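PDB 3HLY: flavodoxin-like domain from Synechococcus elongatus PCC 6301, which probably binds a flavin nucleotide, as flavodoxins do, and is likely to carry electrons as one domain of a larger flavoprotein. Local coordinates for residues S2-G6 with A52-G58; S73-A77 with Q104-L108. All blocks are in the same frame, centred on the assembly; numbering follows the deposited sequence.

Contact 1 (S2-G6 with A52-G58)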
# COMPACT_ATOMS: atom_id res chain seq x y z
N SER A 2 1.05 -13.25 2.49
CA SER A 2 0.55 -12.13 3.34
C SER A 2 0.54 -10.83 2.54
O SER A 2 0.95 -10.79 1.38
CB SER A 2 1.43 -11.95 4.57
OG SER A 2 2.75 -11.58 4.19
N VAL A 3 0.05 -9.77 3.18
CA VAL A 3 0.01 -8.48 2.52
C VAL A 3 0.84 -7.46 3.30
O VAL A 3 0.75 -7.36 4.52
CB VAL A 3 -1.44 -7.99 2.39
CG1 VAL A 3 -1.48 -6.62 1.72
CG2 VAL A 3 -2.24 -8.99 1.55
N LEU A 4 1.69 -6.73 2.59
CA LEU A 4 2.52 -5.72 3.23
C LEU A 4 1.89 -4.37 2.99
O LEU A 4 1.64 -3.99 1.86
CB LEU A 4 3.92 -5.71 2.61
CG LEU A 4 4.81 -4.50 2.96
CD1 LEU A 4 5.17 -4.50 4.45
CD2 LEU A 4 6.06 -4.54 2.12
N ILE A 5 1.63 -3.63 4.06
CA ILE A 5 1.08 -2.30 3.92
C ILE A 5 2.17 -1.31 4.32
O ILE A 5 2.66 -1.32 5.45
CB ILE A 5 -0.16 -2.10 4.82
CG1 ILE A 5 -1.24 -3.09 4.40
CG2 ILE A 5 -0.68 -0.67 4.67
CD1 ILE A 5 -2.55 -2.94 5.16
N GLY A 6 2.58 -0.49 3.35
CA GLY A 6 3.62 0.49 3.61
C GLY A 6 3.07 1.90 3.48
O GLY A 6 2.26 2.19 2.59
N ALA A 52 5.55 -11.18 0.10
CA ALA A 52 4.21 -10.63 0.17
C ALA A 52 3.36 -11.12 -1.00
O ALA A 52 3.82 -11.16 -2.12
CB ALA A 52 4.27 -9.11 0.15
N ARG A 53 2.12 -11.50 -0.73
CA ARG A 53 1.26 -11.94 -1.80
C ARG A 53 0.68 -10.64 -2.40
O ARG A 53 0.36 -10.56 -3.59
CB ARG A 53 0.16 -12.85 -1.25
CG ARG A 53 -0.56 -13.64 -2.31
CD ARG A 53 -1.14 -14.96 -1.77
NE ARG A 53 -2.14 -15.51 -2.69
CZ ARG A 53 -1.89 -15.86 -3.95
NH1 ARG A 53 -0.66 -15.73 -4.45
NH2 ARG A 53 -2.87 -16.30 -4.72
N GLY A 54 0.60 -9.62 -1.56
CA GLY A 54 0.08 -8.35 -1.99
C GLY A 54 0.80 -7.22 -1.31
O GLY A 54 1.33 -7.36 -0.20
N ILE A 55 0.83 -6.09 -2.01
CA ILE A 55 1.47 -4.89 -1.52
C ILE A 55 0.46 -3.73 -1.56
O ILE A 55 -0.19 -3.50 -2.57
CB ILE A 55 2.66 -4.52 -2.41
CG1 ILE A 55 3.67 -5.68 -2.46
CG2 ILE A 55 3.30 -3.25 -1.91
CD1 ILE A 55 4.75 -5.47 -3.48
N VAL A 56 0.33 -3.04 -0.44
CA VAL A 56 -0.56 -1.88 -0.37
C VAL A 56 0.35 -0.71 -0.02
O VAL A 56 1.11 -0.77 0.95
CB VAL A 56 -1.60 -2.03 0.72
CG1 VAL A 56 -2.40 -0.73 0.88
CG2 VAL A 56 -2.53 -3.17 0.37
N LEU A 57 0.28 0.34 -0.83
CA LEU A 57 1.10 1.52 -0.64
C LEU A 57 0.30 2.83 -0.60
O LEU A 57 -0.60 3.05 -1.41
CB LEU A 57 2.13 1.58 -1.77
CG LEU A 57 3.31 2.53 -1.64
CD1 LEU A 57 4.16 2.07 -0.48
CD2 LEU A 57 4.11 2.54 -2.96
N GLY A 58 0.62 3.70 0.35
CA GLY A 58 -0.05 4.99 0.41
C GLY A 58 0.81 5.88 -0.48
O GLY A 58 2.02 5.63 -0.58

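Contact 2 (S73-A77 with Q104-L108)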
# COMPACT_ATOMS: atom_id res chain seq x y z
N SER A 73 12.36 2.96 -3.33
CA SER A 73 13.17 2.26 -4.33
C SER A 73 13.32 0.78 -4.00
O SER A 73 13.37 -0.07 -4.90
CB SER A 73 14.56 2.90 -4.43
OG SER A 73 14.47 4.23 -4.92
N THR A 74 13.40 0.47 -2.71
CA THR A 74 13.56 -0.91 -2.29
C THR A 74 12.31 -1.75 -2.59
O THR A 74 12.42 -2.96 -2.84
CB THR A 74 13.88 -0.99 -0.79
OG1 THR A 74 15.03 -0.19 -0.51
CG2 THR A 74 14.15 -2.43 -0.40
N ILE A 75 11.14 -1.13 -2.55
CA ILE A 75 9.90 -1.84 -2.85
C ILE A 75 9.87 -2.14 -4.35
O ILE A 75 9.64 -3.27 -4.77
CB ILE A 75 8.65 -0.99 -2.44
CG1 ILE A 75 8.62 -0.84 -0.91
CG2 ILE A 75 7.36 -1.63 -2.97
CD1 ILE A 75 7.56 0.11 -0.38
N PHE A 76 10.13 -1.11 -5.16
CA PHE A 76 10.13 -1.28 -6.61
C PHE A 76 11.14 -2.33 -7.03
O PHE A 76 10.86 -3.19 -7.87
CB PHE A 76 10.44 0.06 -7.29
CG PHE A 76 9.28 1.00 -7.31
CD1 PHE A 76 9.44 2.33 -6.95
CD2 PHE A 76 8.01 0.57 -7.71
CE1 PHE A 76 8.36 3.21 -6.97
CE2 PHE A 76 6.93 1.44 -7.74
CZ PHE A 76 7.10 2.76 -7.37
N ALA A 77 12.32 -2.28 -6.42
CA ALA A 77 13.36 -3.24 -6.72
C ALA A 77 12.92 -4.66 -6.37
O ALA A 77 13.23 -5.59 -7.10
CB ALA A 77 14.64 -2.88 -5.95
N GLN A 104 4.35 2.21 -12.87
CA GLN A 104 5.55 1.50 -12.46
C GLN A 104 5.31 0.05 -12.06
O GLN A 104 6.02 -0.85 -12.52
CB GLN A 104 6.21 2.23 -11.30
CG GLN A 104 7.45 3.00 -11.70
CD GLN A 104 8.05 3.73 -10.53
OE1 GLN A 104 7.46 4.70 -10.03
NE2 GLN A 104 9.21 3.28 -10.08
N PHE A 105 4.30 -0.20 -11.23
CA PHE A 105 3.98 -1.55 -10.80
C PHE A 105 3.45 -2.43 -11.92
O PHE A 105 3.82 -3.61 -12.02
CB PHE A 105 2.96 -1.52 -9.65
CG PHE A 105 3.54 -1.10 -8.33
CD1 PHE A 105 4.45 -1.92 -7.66
CD2 PHE A 105 3.20 0.12 -7.76
CE1 PHE A 105 5.00 -1.53 -6.44
CE2 PHE A 105 3.74 0.52 -6.55
CZ PHE A 105 4.65 -0.31 -5.88
N ARG A 106 2.57 -1.91 -12.76
CA ARG A 106 2.06 -2.74 -13.85
C ARG A 106 3.21 -3.13 -14.77
O ARG A 106 3.22 -4.23 -15.32
CB ARG A 106 0.96 -2.02 -14.64
CG ARG A 106 -0.42 -2.12 -14.00
CD ARG A 106 -1.53 -2.03 -15.06
NE ARG A 106 -2.84 -1.65 -14.50
CZ ARG A 106 -3.71 -2.48 -13.93
NH1 ARG A 106 -3.46 -3.79 -13.81
NH2 ARG A 106 -4.85 -1.99 -13.47
N ASN A 107 4.18 -2.23 -14.95
CA ASN A 107 5.32 -2.55 -15.81
C ASN A 107 6.19 -3.65 -15.23
O ASN A 107 6.89 -4.35 -15.96
CB ASN A 107 6.15 -1.31 -16.11
CG ASN A 107 5.80 -0.69 -17.45
OD1 ASN A 107 5.53 -1.41 -18.43
ND2 ASN A 107 5.82 0.64 -17.52
N LEU A 108 6.16 -3.82 -13.91
CA LEU A 108 6.94 -4.88 -13.27
C LEU A 108 6.12 -6.15 -13.37
O LEU A 108 6.56 -7.22 -12.95
CB LEU A 108 7.20 -4.58 -11.80
CG LEU A 108 8.18 -3.48 -11.45
CD1 LEU A 108 8.21 -3.29 -9.95
CD2 LEU A 108 9.57 -3.83 -11.98

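Contact 1 (S2-G6 with A52-G58)
Ser2 O receives two backbone N-H groups from the neighbouring segment 52-58, those of Arg53 and Gly54. The Gly54 N bond is ordinary at 3.2 Å to Ser2 O, while the Arg53 N bond is modelled so short that its length is doubtful. Beyond this forked start the strands run parallel, 14° apart, and the bonds follow one another in zigzag: Leu4 N reaches Gly54 O at 2.9 Å, Val56 N reaches Leu4 O at 2.8 Å, Gly6 N gives to Val56 O, and Gly58 N to Gly6 O. Leu4 is thus held through both its N-H and its carbonyl, as is Val56.

On one face Ile5 and Val56 stand side by side, pointing the same way, with Ile5 CG1 3.8 Å from Val56 CB. Val56 CG2 turns to Val3 CG1 at 3.9 Å; that methyl of Val3 lies anti to its own N (chi1 179°), which carries it over the Gly54 carbonyl. On the other face Leu4 CB meets Ala52 CB at 4.2 Å, and Leu57 CD1 folds back to Gly6 O.

These are central strands of the parallel flavodoxin-like sheet. Val3 and Ile5 bond onward to strand 32-36, Ile55 bonds to Ala84 at the start of strand 84-88, and helix 14-27 packs on Val3, Ile5 and Val56.

Contact 2 (S73-A77 with Q104-L108)
Phe76 and Phe105 bring the two helices nearest each other, their CA atoms 7.4 Å apart, and no hydrogen bond crosses between the segments. Side chains fill the gap, and Phe76 is the hub. Its CG lies anti to its own carbonyl carbon (chi1 -77°), which swings the ring off the helix and in between Gln104 and Phe105. Over one face of that ring sits the Gln104 amide: NE2 is above the ring centre, 3.2 Å from Phe76 CE1, while OE1 sits outside the rim, 3.3 Å from Phe76 CZ. The amide is inclined to the ring by 33°, so it lies across the face more than it stands on it.

Phe105 meets the same ring obliquely. Phe76 CE2 comes down on the face of Phe105, displaced toward the rim, 3.4 Å from Phe105 CZ; the ring planes are 44° apart and their centroids 4.8 Å. At the edge of the Phe105 ring, Ile75 CG2 touches Phe105 CZ at 4.2 Å. Leu108 comes in at the edge of the Phe76 ring, and its CD1 also rests 3.4 Å from Phe76 O. A serine in place of Phe76 would probably strip the cover from one face of Phe105 and let the Gln104 amide swing loose.

Helices 66-78 and 98-107 flank strand 84-88 in the chain, as successive connections of the beta-alpha fold. Ala79, in the loop after helix 66-78, touches both Phe105 and Leu108, Leu110 packs on Phe105 ahead of strand 111-112, and Ile75 and Phe105 both rest on Leu57 of strand 54-58.

Contact 1 lies deep in the domain, its centre about 5 Å from the centre of the chain, and is held by a ladder of backbone hydrogen bonds; contact 2, partly exposed and with its centre about 12 Å from that of the chain, joins two helices by packing, with no hydrogen bond between the segments. They share no residue, yet strand 54-58 leads on to helix 66-78 along the chain, and the two contacts meet at Leu57. Leu57 CD1 lies 3.9 Å from Ile75 CD1, and its other methyl, Leu57 CD2, 4.1 Å from Phe105 CZ. The helix pair is thus seated on one face of the sheet, while Val3, Ile5 and Val56 look to helix 14-27 on the other.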